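Local coordinates for probable Zn binding protein (Lactobacillus acidophilus, PDB 3Q69) that probably binds mucus, and possibly zinc, as part of a longer protein of which this chain is a Muc B2-like domain, at residues R7-T12 / V83-K88; V11-H16 / P76-D81; A23-D28 / P66-Y71; L63-P66 / T72-K75. One frame throughout, in Å; residues are numbered along the deposited sequence.

Overall arrangement
The four contacts run along one elongated all-beta domain, and together they show how a small two-stranded sheet (55-64 and 77-86) is laid over a larger mixed sheet built round strand 2-19. Interactions 1 and 2 follow each other on strands 2-19 and 77-86, share Val11 and Thr12, and have centres about 17 Å apart. Interactions 3 and 4 share Pro66 and lie about 9 Å apart between centres. Centre to centre, interaction 4 is about 11 Å from interaction 2, whereas interaction 3 is about 32 Å from interaction 1. Along the chain, both later contacts are nested inside the loops closed by interactions 1 and 2; in space, sheet packing near the middle gives way to loop packing at one end.

Interaction 1: residues R7-T12 / V83-K88; sequences RTQVVT and VTVDSK
Val83 meets Val11 where two beta sheets of this ubiquitin-clan domain pack face to face, strand 77-86 of the two-stranded sheet lying over strand 2-19 of the mixed one. The branches come tip to tip, Val83 CG1 standing 4.0 Å from Val11 CG2. The backbones here run nearly antiparallel, 159° apart, but too far from each other to pair, so the valine end is bridged by side chains. Phe60 touches both valines, and Phe35 borders Val11 and Val85. Two residues on, Val85 sends CG2 obliquely across the aliphatic part of Gln9, reaching its CG at 4.0 Å. Gln9 folds back at its second torsion (chi2 65°), which turns its amide to the carbonyl O of Val10. At Ser87 the contact becomes polar. Arg7, extended from CG to NE, brings its guanidinium edge to the serine, while Gln37 OE1 provides a firmer partner for NH1 and Trp50 a cation-pi neighbour. A leucine in place of Arg7 would probably leave Gln37 OE1 and the Ser87 carbonyl without their cationic donor. Arg7 NH1 makes a weak hydrogen bond of 3.2 Å to Ser87 O, bent to 128°.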
loop_
_atom_site.group_PDB
_atom_site.type_symbol
_atom_site.label_atom_id
_atom_site.label_comp_id
_atom_site.label_asym_id
_atom_site.label_seq_id
_atom_site.Cartn_x
_atom_site.Cartn_y
_atom_site.Cartn_z
ATOM N N ARG A 7 12.184 -0.455 -12.459
ATOM C CA ARG A 7 10.873 0.179 -12.426
ATOM C C ARG A 7 10.332 0.081 -11.006
ATOM O O ARG A 7 10.589 -0.887 -10.294
ATOM C CB ARG A 7 9.911 -0.470 -13.444
ATOM C CG ARG A 7 9.740 -1.980 -13.311
ATOM C CD ARG A 7 8.693 -2.503 -14.282
ATOM N NE ARG A 7 8.647 -3.956 -14.324
ATOM C CZ ARG A 7 7.777 -4.666 -15.035
ATOM N NH1 ARG A 7 7.818 -5.993 -14.992
ATOM N NH2 ARG A 7 6.885 -4.068 -15.804
ATOM N N THR A 8 9.584 1.103 -10.602
ATOM C CA THR A 8 9.031 1.170 -9.259
ATOM C C THR A 8 7.518 1.320 -9.179
ATOM O O THR A 8 6.903 2.053 -9.936
ATOM C CB THR A 8 9.654 2.338 -8.491
ATOM O OG1 THR A 8 11.078 2.175 -8.448
ATOM C CG2 THR A 8 9.106 2.395 -7.067
ATOM N N GLN A 9 6.936 0.596 -8.242
ATOM C CA GLN A 9 5.514 0.628 -7.974
ATOM C C GLN A 9 5.409 1.012 -6.506
ATOM O O GLN A 9 6.081 0.434 -5.664
ATOM C CB GLN A 9 4.893 -0.756 -8.194
ATOM C CG GLN A 9 3.446 -0.896 -7.690
ATOM C CD GLN A 9 2.455 -0.014 -8.445
ATOM O OE1 GLN A 9 2.188 -0.222 -9.642
ATOM N NE2 GLN A 9 1.903 0.982 -7.744
ATOM N N VAL A 10 4.583 2.006 -6.206
ATOM C CA VAL A 10 4.383 2.448 -4.840
ATOM C C VAL A 10 2.935 2.197 -4.447
ATOM O O VAL A 10 2.035 2.661 -5.127
ATOM C CB VAL A 10 4.682 3.960 -4.696
ATOM C CG1 VAL A 10 4.612 4.371 -3.239
ATOM C CG2 VAL A 10 6.049 4.284 -5.295
ATOM N N VAL A 11 2.720 1.463 -3.359
ATOM C CA VAL A 11 1.379 1.190 -2.883
ATOM C C VAL A 11 1.201 1.864 -1.539
ATOM O O VAL A 11 2.010 1.689 -0.641
ATOM C CB VAL A 11 1.130 -0.302 -2.698
ATOM C CG1 VAL A 11 -0.336 -0.521 -2.364
ATOM C CG2 VAL A 11 1.520 -1.063 -3.965
ATOM N N THR A 12 0.131 2.629 -1.387
ATOM C CA THR A 12 -0.068 3.308 -0.132
ATOM C C THR A 12 -1.348 2.883 0.557
ATOM O O THR A 12 -2.297 2.459 -0.071
ATOM C CB THR A 12 -0.092 4.831 -0.355
ATOM O OG1 THR A 12 -1.366 5.209 -0.881
ATOM C CG2 THR A 12 0.984 5.229 -1.364
ATOM N N VAL A 83 0.736 -7.057 0.642
ATOM C CA VAL A 83 0.599 -6.581 -0.728
ATOM C C VAL A 83 1.689 -7.198 -1.585
ATOM O O VAL A 83 2.847 -7.193 -1.208
ATOM C CB VAL A 83 0.705 -5.038 -0.805
ATOM C CG1 VAL A 83 0.763 -4.575 -2.234
ATOM C CG2 VAL A 83 -0.460 -4.424 -0.106
ATOM N N THR A 84 1.299 -7.750 -2.724
ATOM C CA THR A 84 2.232 -8.371 -3.639
ATOM C C THR A 84 2.176 -7.697 -5.001
ATOM O O THR A 84 1.108 -7.319 -5.498
ATOM C CB THR A 84 1.942 -9.875 -3.823
ATOM O OG1 THR A 84 2.200 -10.565 -2.595
ATOM C CG2 THR A 84 2.880 -10.462 -4.890
ATOM N N VAL A 85 3.354 -7.538 -5.588
ATOM C CA VAL A 85 3.493 -6.932 -6.898
ATOM C C VAL A 85 4.359 -7.906 -7.668
ATOM O O VAL A 85 5.397 -8.337 -7.184
ATOM C CB VAL A 85 4.231 -5.583 -6.840
ATOM C CG1 VAL A 85 4.573 -5.114 -8.284
ATOM C CG2 VAL A 85 3.397 -4.561 -6.133
ATOM N N ASP A 86 3.926 -8.271 -8.859
ATOM C CA ASP A 86 4.680 -9.204 -9.683
ATOM C C ASP A 86 4.946 -8.564 -11.039
ATOM O O ASP A 86 4.333 -7.554 -11.426
ATOM C CB ASP A 86 3.907 -10.517 -9.848
ATOM C CG ASP A 86 2.436 -10.286 -10.099
ATOM O OD1 ASP A 86 2.099 -9.586 -11.080
ATOM O OD2 ASP A 86 1.608 -10.789 -9.311
ATOM N N SER A 87 5.882 -9.153 -11.763
ATOM C CA SER A 87 6.241 -8.623 -13.066
ATOM C C SER A 87 5.084 -8.508 -14.072
ATOM O O SER A 87 4.981 -7.516 -14.793
ATOM C CB SER A 87 7.345 -9.478 -13.655
ATOM O OG SER A 87 7.855 -8.899 -14.833
ATOM N N LYS A 88 4.209 -9.510 -14.105
ATOM C CA LYS A 88 3.074 -9.538 -15.037
ATOM C C LYS A 88 1.978 -8.513 -14.822
ATOM O O LYS A 88 1.200 -8.244 -15.736
ATOM C CB LYS A 88 2.419 -10.925 -15.063
ATOM C CG LYS A 88 3.023 -11.887 -16.094
ATOM C CD LYS A 88 4.109 -12.765 -15.478
ATOM C CE LYS A 88 3.504 -13.859 -14.588
ATOM N NZ LYS A 88 4.519 -14.883 -14.244
#

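Interaction 2: residues V11-H16 / P76-D81; sequences VTQTIH and PMVGPD
The carboxamide of Gln13 and the carboxylate of Asp81 are bridged by a single water, while a methyl of Val78 stands off the plane of the amide on one side, near its nitrogen end. Gln13 NE2 gives a hydrogen bond of 2.8 Å to the water oxygen. The same water donates to Asp81 OD2 at 2.6 Å, and that carboxylate oxygen also receives a salt bridge from Arg96 NE, so its negative charge is probably offset by both a water and a cation. Gln13 reaches this far because its chain is extended from the strand, with CG anti to the backbone N (chi1 179°). It slides past Val78, which runs the other way, and Val78 CG1 passes Gln13 NE2 at 4.0 Å. This is the packing of one sheet over another, strand 2-19 of the mixed sheet against strand 77-86 of the two-stranded one, at the place where the latter is interrupted. The break contains Gly79, with a positive phi of 72°, and a cis peptide bond before Pro80, after which the CB of Asp81 is directed toward strand 2-19. Beside the polar bridge lies an apolar one. Ile15 and Val78 approach tip to tip, Ile15 CD1 touching Val78 CG1 at 3.8 Å, so the same valine methyl serves both the isoleucine and the glutamine. Leu63 and Val100 continue the apolar packing around Ile15, and Phe60 lies against Gln13.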
loop_
_atom_site.group_PDB
_atom_site.type_symbol
_atom_site.label_atom_id
_atom_site.label_comp_id
_atom_site.label_asym_id
_atom_site.label_seq_id
_atom_site.Cartn_x
_atom_site.Cartn_y
_atom_site.Cartn_z
ATOM N N VAL A 11 2.720 1.463 -3.359
ATOM C CA VAL A 11 1.379 1.190 -2.883
ATOM C C VAL A 11 1.201 1.864 -1.539
ATOM O O VAL A 11 2.010 1.689 -0.641
ATOM C CB VAL A 11 1.130 -0.302 -2.698
ATOM C CG1 VAL A 11 -0.336 -0.521 -2.364
ATOM C CG2 VAL A 11 1.520 -1.063 -3.965
ATOM N N THR A 12 0.131 2.629 -1.387
ATOM C CA THR A 12 -0.068 3.308 -0.132
ATOM C C THR A 12 -1.348 2.883 0.557
ATOM O O THR A 12 -2.297 2.459 -0.071
ATOM C CB THR A 12 -0.092 4.831 -0.355
ATOM O OG1 THR A 12 -1.366 5.209 -0.881
ATOM C CG2 THR A 12 0.984 5.229 -1.364
ATOM N N GLN A 13 -1.352 3.013 1.873
ATOM C CA GLN A 13 -2.505 2.686 2.693
ATOM C C GLN A 13 -2.963 3.967 3.381
ATOM O O GLN A 13 -2.193 4.595 4.096
ATOM C CB GLN A 13 -2.131 1.646 3.747
ATOM C CG GLN A 13 -3.285 1.283 4.665
ATOM C CD GLN A 13 -2.857 0.446 5.838
ATOM O OE1 GLN A 13 -2.027 0.860 6.647
ATOM N NE2 GLN A 13 -3.419 -0.737 5.944
ATOM N N THR A 14 -4.210 4.355 3.142
ATOM C CA THR A 14 -4.775 5.559 3.742
ATOM C C THR A 14 -5.947 5.201 4.639
ATOM O O THR A 14 -6.966 4.709 4.178
ATOM C CB THR A 14 -5.261 6.554 2.673
ATOM O OG1 THR A 14 -4.157 6.960 1.860
ATOM C CG2 THR A 14 -5.877 7.773 3.323
ATOM N N ILE A 15 -5.783 5.464 5.929
ATOM C CA ILE A 15 -6.807 5.187 6.924
ATOM C C ILE A 15 -7.469 6.473 7.425
ATOM O O ILE A 15 -6.798 7.363 7.952
ATOM C CB ILE A 15 -6.206 4.437 8.131
ATOM C CG1 ILE A 15 -5.509 3.165 7.661
ATOM C CG2 ILE A 15 -7.307 4.083 9.127
ATOM C CD1 ILE A 15 -6.431 2.170 7.030
ATOM N N HIS A 16 -8.787 6.556 7.265
ATOM C CA HIS A 16 -9.547 7.724 7.693
ATOM C C HIS A 16 -10.176 7.444 9.051
ATOM O O HIS A 16 -10.567 6.303 9.350
ATOM C CB HIS A 16 -10.644 8.051 6.676
ATOM C CG HIS A 16 -10.121 8.465 5.333
ATOM N ND1 HIS A 16 -9.350 9.587 5.149
ATOM C CD2 HIS A 16 -10.275 7.900 4.110
ATOM C CE1 HIS A 16 -9.048 9.703 3.861
ATOM N NE2 HIS A 16 -9.597 8.695 3.216
ATOM N N PRO A 76 -11.059 -1.580 15.983
ATOM C CA PRO A 76 -10.011 -1.278 16.963
ATOM C C PRO A 76 -8.599 -1.341 16.383
ATOM O O PRO A 76 -7.677 -0.705 16.892
ATOM C CB PRO A 76 -10.248 -2.325 18.052
ATOM C CG PRO A 76 -10.814 -3.479 17.280
ATOM C CD PRO A 76 -11.786 -2.806 16.363
HETATM N N MSE A 77 -8.428 -2.116 15.321
HETATM C CA MSE A 77 -7.133 -2.239 14.683
HETATM C C MSE A 77 -7.262 -2.642 13.211
HETATM O O MSE A 77 -8.033 -3.531 12.845
HETATM C CB MSE A 77 -6.282 -3.272 15.409
HETATM C CG MSE A 77 -4.924 -3.454 14.783
HETATM SE SE MSE A 77 -3.944 -4.945 15.562
HETATM C CE MSE A 77 -4.476 -6.318 14.313
ATOM N N VAL A 78 -6.469 -1.995 12.372
ATOM C CA VAL A 78 -6.472 -2.271 10.946
ATOM C C VAL A 78 -5.249 -3.077 10.531
ATOM O O VAL A 78 -4.190 -2.954 11.133
ATOM C CB VAL A 78 -6.512 -0.952 10.147
ATOM C CG1 VAL A 78 -6.281 -1.222 8.663
ATOM C CG2 VAL A 78 -7.860 -0.272 10.378
ATOM N N GLY A 79 -5.402 -3.895 9.493
ATOM C CA GLY A 79 -4.294 -4.708 9.020
ATOM C C GLY A 79 -4.013 -5.831 9.988
ATOM O O GLY A 79 -4.825 -6.060 10.878
ATOM N N PRO A 80 -2.896 -6.563 9.843
ATOM C CA PRO A 80 -1.867 -6.388 8.808
ATOM C C PRO A 80 -2.431 -6.671 7.410
ATOM O O PRO A 80 -3.437 -7.390 7.256
ATOM C CB PRO A 80 -0.796 -7.404 9.208
ATOM C CG PRO A 80 -1.584 -8.483 9.869
ATOM C CD PRO A 80 -2.565 -7.699 10.721
ATOM N N ASP A 81 -1.772 -6.134 6.388
ATOM C CA ASP A 81 -2.236 -6.323 5.019
ATOM C C ASP A 81 -1.060 -6.594 4.092
ATOM O O ASP A 81 -0.212 -5.712 3.870
ATOM C CB ASP A 81 -3.000 -5.070 4.581
ATOM C CG ASP A 81 -3.717 -5.243 3.252
ATOM O OD1 ASP A 81 -3.520 -6.276 2.579
ATOM O OD2 ASP A 81 -4.484 -4.338 2.871
HETATM O O HOH W 1 -5.109 -2.555 4.676
#

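Interaction 3: residues A23-D28 / P66-Y71; sequences AVAHDD and PVIIGY
Ile68 drives its terminal methyl against Ala25, the close-packed part of a contact between the corner at His26, with Ala25 just before it, where strand 24-25 gives way to strand 27-42, and the irregular loop between strands 55-64 and 71-73. Ile68 CD1 comes to 3.4 Å from the carbonyl O of Ala25 and to 3.8 Å from Ala25 CB, so a single methyl covers both the backbone and the side chain of the alanine. The isoleucine reaches it through an extended outer chain (chi2 -176°) that carries CD1 well beyond the backbone. Tyr19 of strand 2-19 touches both residues, and Tyr102 also touches Ala25.

The other half is more open to solvent. Here exposed His26 offers a ring face to Pro66, the two groups crossing at about a right angle. Pro66 CG lies 4.1 Å from the centroid of the His26 ring, displaced toward its rim, which is a CH-pi contact. Pro66 CB shares in it, 3.9 Å from His26 CD2. The two segments are joined by no hydrogen bond at either end; outside them, Tyr17 touches the proline ring and Tyr102 OH bonds to Pro66 O.

From Ile68 the loop reverses in a type II beta turn that ends at Tyr71, with Gly70 supplying the positive phi the turn needs. What fixes the histidine's rotation is its own neighbour: His26 ND1 donates a nearly straight bond (165°) of 2.9 Å to a lone pair of Asp27 O, which lies close to the imidazole plane.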
loop_
_atom_site.group_PDB
_atom_site.type_symbol
_atom_site.label_atom_id
_atom_site.label_comp_id
_atom_site.label_asym_id
_atom_site.label_seq_id
_atom_site.Cartn_x
_atom_site.Cartn_y
_atom_site.Cartn_z
ATOM N N ALA A 23 -17.794 13.720 11.206
ATOM C CA ALA A 23 -16.785 14.639 11.718
ATOM C C ALA A 23 -15.443 13.926 11.802
ATOM O O ALA A 23 -15.371 12.787 12.253
ATOM C CB ALA A 23 -17.200 15.151 13.100
ATOM N N VAL A 24 -14.390 14.593 11.348
ATOM C CA VAL A 24 -13.050 14.021 11.388
ATOM C C VAL A 24 -12.676 13.763 12.837
ATOM O O VAL A 24 -12.623 14.693 13.645
ATOM C CB VAL A 24 -12.014 14.978 10.755
ATOM C CG1 VAL A 24 -12.145 16.370 11.359
ATOM C CG2 VAL A 24 -10.615 14.447 10.961
ATOM N N ALA A 25 -12.416 12.504 13.168
ATOM C CA ALA A 25 -12.066 12.161 14.532
ATOM C C ALA A 25 -10.565 12.169 14.798
ATOM O O ALA A 25 -10.145 12.209 15.955
ATOM C CB ALA A 25 -12.656 10.799 14.899
ATOM N N HIS A 26 -9.762 12.135 13.738
ATOM C CA HIS A 26 -8.310 12.130 13.889
ATOM C C HIS A 26 -7.639 12.220 12.511
ATOM O O HIS A 26 -8.207 11.760 11.508
ATOM C CB HIS A 26 -7.893 10.839 14.601
ATOM C CG HIS A 26 -6.448 10.798 14.981
ATOM N ND1 HIS A 26 -5.435 10.805 14.049
ATOM C CD2 HIS A 26 -5.847 10.783 16.194
ATOM C CE1 HIS A 26 -4.269 10.799 14.673
ATOM N NE2 HIS A 26 -4.493 10.787 15.973
ATOM N N ASP A 27 -6.438 12.794 12.446
ATOM C CA ASP A 27 -5.746 12.911 11.157
ATOM C C ASP A 27 -5.588 11.544 10.487
ATOM O O ASP A 27 -5.404 10.522 11.155
ATOM C CB ASP A 27 -4.347 13.527 11.314
ATOM C CG ASP A 27 -4.384 14.984 11.739
ATOM O OD1 ASP A 27 -5.207 15.761 11.201
ATOM O OD2 ASP A 27 -3.564 15.350 12.609
ATOM N N ASP A 28 -5.635 11.538 9.162
ATOM C CA ASP A 28 -5.505 10.306 8.415
ATOM C C ASP A 28 -4.126 9.694 8.651
ATOM O O ASP A 28 -3.154 10.410 8.932
ATOM C CB ASP A 28 -5.692 10.569 6.916
ATOM C CG ASP A 28 -7.086 11.067 6.572
ATOM O OD1 ASP A 28 -8.034 10.769 7.338
ATOM O OD2 ASP A 28 -7.228 11.743 5.525
ATOM N N PRO A 66 -6.679 4.880 17.007
ATOM C CA PRO A 66 -6.542 5.794 18.143
ATOM C C PRO A 66 -7.700 5.627 19.110
ATOM O O PRO A 66 -8.848 5.496 18.695
ATOM C CB PRO A 66 -6.545 7.172 17.488
ATOM C CG PRO A 66 -5.936 6.897 16.143
ATOM C CD PRO A 66 -6.637 5.618 15.735
ATOM N N VAL A 67 -7.395 5.618 20.399
ATOM C CA VAL A 67 -8.434 5.495 21.416
ATOM C C VAL A 67 -8.945 6.889 21.739
ATOM O O VAL A 67 -8.167 7.779 22.079
ATOM C CB VAL A 67 -7.902 4.849 22.705
ATOM C CG1 VAL A 67 -9.010 4.772 23.741
ATOM C CG2 VAL A 67 -7.365 3.456 22.394
ATOM N N ILE A 68 -10.254 7.076 21.606
ATOM C CA ILE A 68 -10.885 8.363 21.875
ATOM C C ILE A 68 -11.876 8.196 23.020
ATOM O O ILE A 68 -12.837 7.422 22.925
ATOM C CB ILE A 68 -11.616 8.891 20.624
ATOM C CG1 ILE A 68 -10.587 9.321 19.573
ATOM C CG2 ILE A 68 -12.516 10.058 21.002
ATOM C CD1 ILE A 68 -11.186 9.949 18.325
ATOM N N ILE A 69 -11.619 8.914 24.108
ATOM C CA ILE A 69 -12.461 8.859 25.300
ATOM C C ILE A 69 -13.935 9.134 24.993
ATOM O O ILE A 69 -14.269 10.148 24.384
ATOM C CB ILE A 69 -11.966 9.879 26.364
ATOM C CG1 ILE A 69 -10.498 9.611 26.688
ATOM C CG2 ILE A 69 -12.807 9.776 27.627
ATOM C CD1 ILE A 69 -9.888 10.589 27.673
ATOM N N GLY A 70 -14.808 8.224 25.421
ATOM C CA GLY A 70 -16.234 8.394 25.194
ATOM C C GLY A 70 -16.774 7.682 23.970
ATOM O O GLY A 70 -17.988 7.502 23.844
ATOM N N TYR A 71 -15.881 7.270 23.073
ATOM C CA TYR A 71 -16.275 6.584 21.847
ATOM C C TYR A 71 -15.515 5.285 21.655
ATOM O O TYR A 71 -14.567 4.996 22.382
ATOM C CB TYR A 71 -16.032 7.477 20.628
ATOM C CG TYR A 71 -16.802 8.777 20.654
ATOM C CD1 TYR A 71 -16.371 9.853 21.433
ATOM C CD2 TYR A 71 -17.975 8.924 19.908
ATOM C CE1 TYR A 71 -17.096 11.055 21.465
ATOM C CE2 TYR A 71 -18.704 10.103 19.934
ATOM C CZ TYR A 71 -18.262 11.169 20.713
ATOM O OH TYR A 71 -18.989 12.340 20.744
#

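Interaction 4: residues L63-P66 / T72-K75; sequences LPSP and TADK
Ser65 grips the backbone of Lys75 with its hydroxyl, an example of a side chain tying together the two loop ends that follow strands 55-64 and 71-73. Ser65 OG donates to Lys75 O over a short 2.5 Å, and it meets the carbonyl almost end on, the C=O...donor angle being 163°. The methylene takes part as well, Ser65 CB lying 3.4 Å from Lys75 O. Two residues back along the second segment, the methyl of Ala73 comes to 4.1 Å from Ser65 CB, a small apolar touch beside the polar one.

The serine is buried, and its hydroxyl is turned to this partner by a first torsion of -70°, which sets OG opposite the carbonyl carbon. Its own backbone is fixed by pairing, for Ser65 N bonds to Pro76 O, just after the carbonyl that its side chain holds. With the hydroxyl gone, as in an alanine here, the Lys75 carbonyl would probably be left without this donor and the chain at Lys75 less firmly tied to the 63-66 segment. The side chain of Lys75 takes no share in the grip; it leads away, toward Glu98.

Farther out, Asp74 OD2 bonds to Ile101 N, and Ala73 rests on Val100 and Tyr102. Strand 71-73 is the outermost strand of the mixed sheet within this chain, antiparallel to strand 96-104, while residues 63-64 end strand 55-64 of the two-stranded sheet, with Leu63 packed on Ile15 and Tyr17 of strand 2-19.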
loop_
_atom_site.group_PDB
_atom_site.type_symbol
_atom_site.label_atom_id
_atom_site.label_comp_id
_atom_site.label_asym_id
_atom_site.label_seq_id
_atom_site.Cartn_x
_atom_site.Cartn_y
_atom_site.Cartn_z
ATOM N N LEU A 63 -2.233 -1.611 12.404
ATOM C CA LEU A 63 -2.335 -0.220 12.824
ATOM C C LEU A 63 -3.446 -0.058 13.858
ATOM O O LEU A 63 -4.628 0.046 13.512
ATOM C CB LEU A 63 -2.635 0.662 11.609
ATOM C CG LEU A 63 -2.605 2.172 11.843
ATOM C CD1 LEU A 63 -1.160 2.606 12.077
ATOM C CD2 LEU A 63 -3.200 2.891 10.639
ATOM N N PRO A 64 -3.089 -0.063 15.149
ATOM C CA PRO A 64 -4.096 0.091 16.202
ATOM C C PRO A 64 -4.810 1.436 16.043
ATOM O O PRO A 64 -4.176 2.469 15.851
ATOM C CB PRO A 64 -3.266 0.027 17.483
ATOM C CG PRO A 64 -2.105 -0.808 17.109
ATOM C CD PRO A 64 -1.756 -0.272 15.734
ATOM N N SER A 65 -6.132 1.424 16.128
ATOM C CA SER A 65 -6.899 2.660 15.987
ATOM C C SER A 65 -6.751 3.560 17.218
ATOM O O SER A 65 -6.690 3.075 18.357
ATOM C CB SER A 65 -8.373 2.328 15.779
ATOM O OG SER A 65 -8.592 1.740 14.515
ATOM N N PRO A 66 -6.679 4.880 17.007
ATOM C CA PRO A 66 -6.542 5.794 18.143
ATOM C C PRO A 66 -7.700 5.627 19.110
ATOM O O PRO A 66 -8.848 5.496 18.695
ATOM C CB PRO A 66 -6.545 7.172 17.488
ATOM C CG PRO A 66 -5.936 6.897 16.143
ATOM C CD PRO A 66 -6.637 5.618 15.735
ATOM N N THR A 72 -15.942 4.502 20.670
ATOM C CA THR A 72 -15.296 3.230 20.365
ATOM C C THR A 72 -15.250 3.058 18.842
ATOM O O THR A 72 -16.253 3.264 18.148
ATOM C CB THR A 72 -16.059 2.051 20.981
ATOM O OG1 THR A 72 -17.317 1.900 20.319
ATOM C CG2 THR A 72 -16.299 2.288 22.469
ATOM N N ALA A 73 -14.082 2.681 18.328
ATOM C CA ALA A 73 -13.888 2.501 16.886
ATOM C C ALA A 73 -14.461 1.179 16.394
ATOM O O ALA A 73 -14.231 0.135 17.011
ATOM C CB ALA A 73 -12.401 2.564 16.553
ATOM N N ASP A 74 -15.200 1.218 15.285
ATOM C CA ASP A 74 -15.767 -0.008 14.744
ATOM C C ASP A 74 -14.668 -1.006 14.398
ATOM O O ASP A 74 -14.914 -2.201 14.338
ATOM C CB ASP A 74 -16.658 0.280 13.520
ATOM C CG ASP A 74 -15.939 1.025 12.410
ATOM O OD1 ASP A 74 -16.569 1.233 11.345
ATOM O OD2 ASP A 74 -14.763 1.417 12.586
ATOM N N LYS A 75 -13.455 -0.507 14.185
ATOM C CA LYS A 75 -12.298 -1.348 13.871
ATOM C C LYS A 75 -11.148 -0.940 14.804
ATOM O O LYS A 75 -10.338 -0.069 14.472
ATOM C CB LYS A 75 -11.864 -1.166 12.409
ATOM C CG LYS A 75 -12.930 -1.409 11.392
ATOM C CD LYS A 75 -12.377 -1.166 9.976
ATOM C CE LYS A 75 -13.495 -0.963 8.957
ATOM N NZ LYS A 75 -14.410 -2.133 8.922
#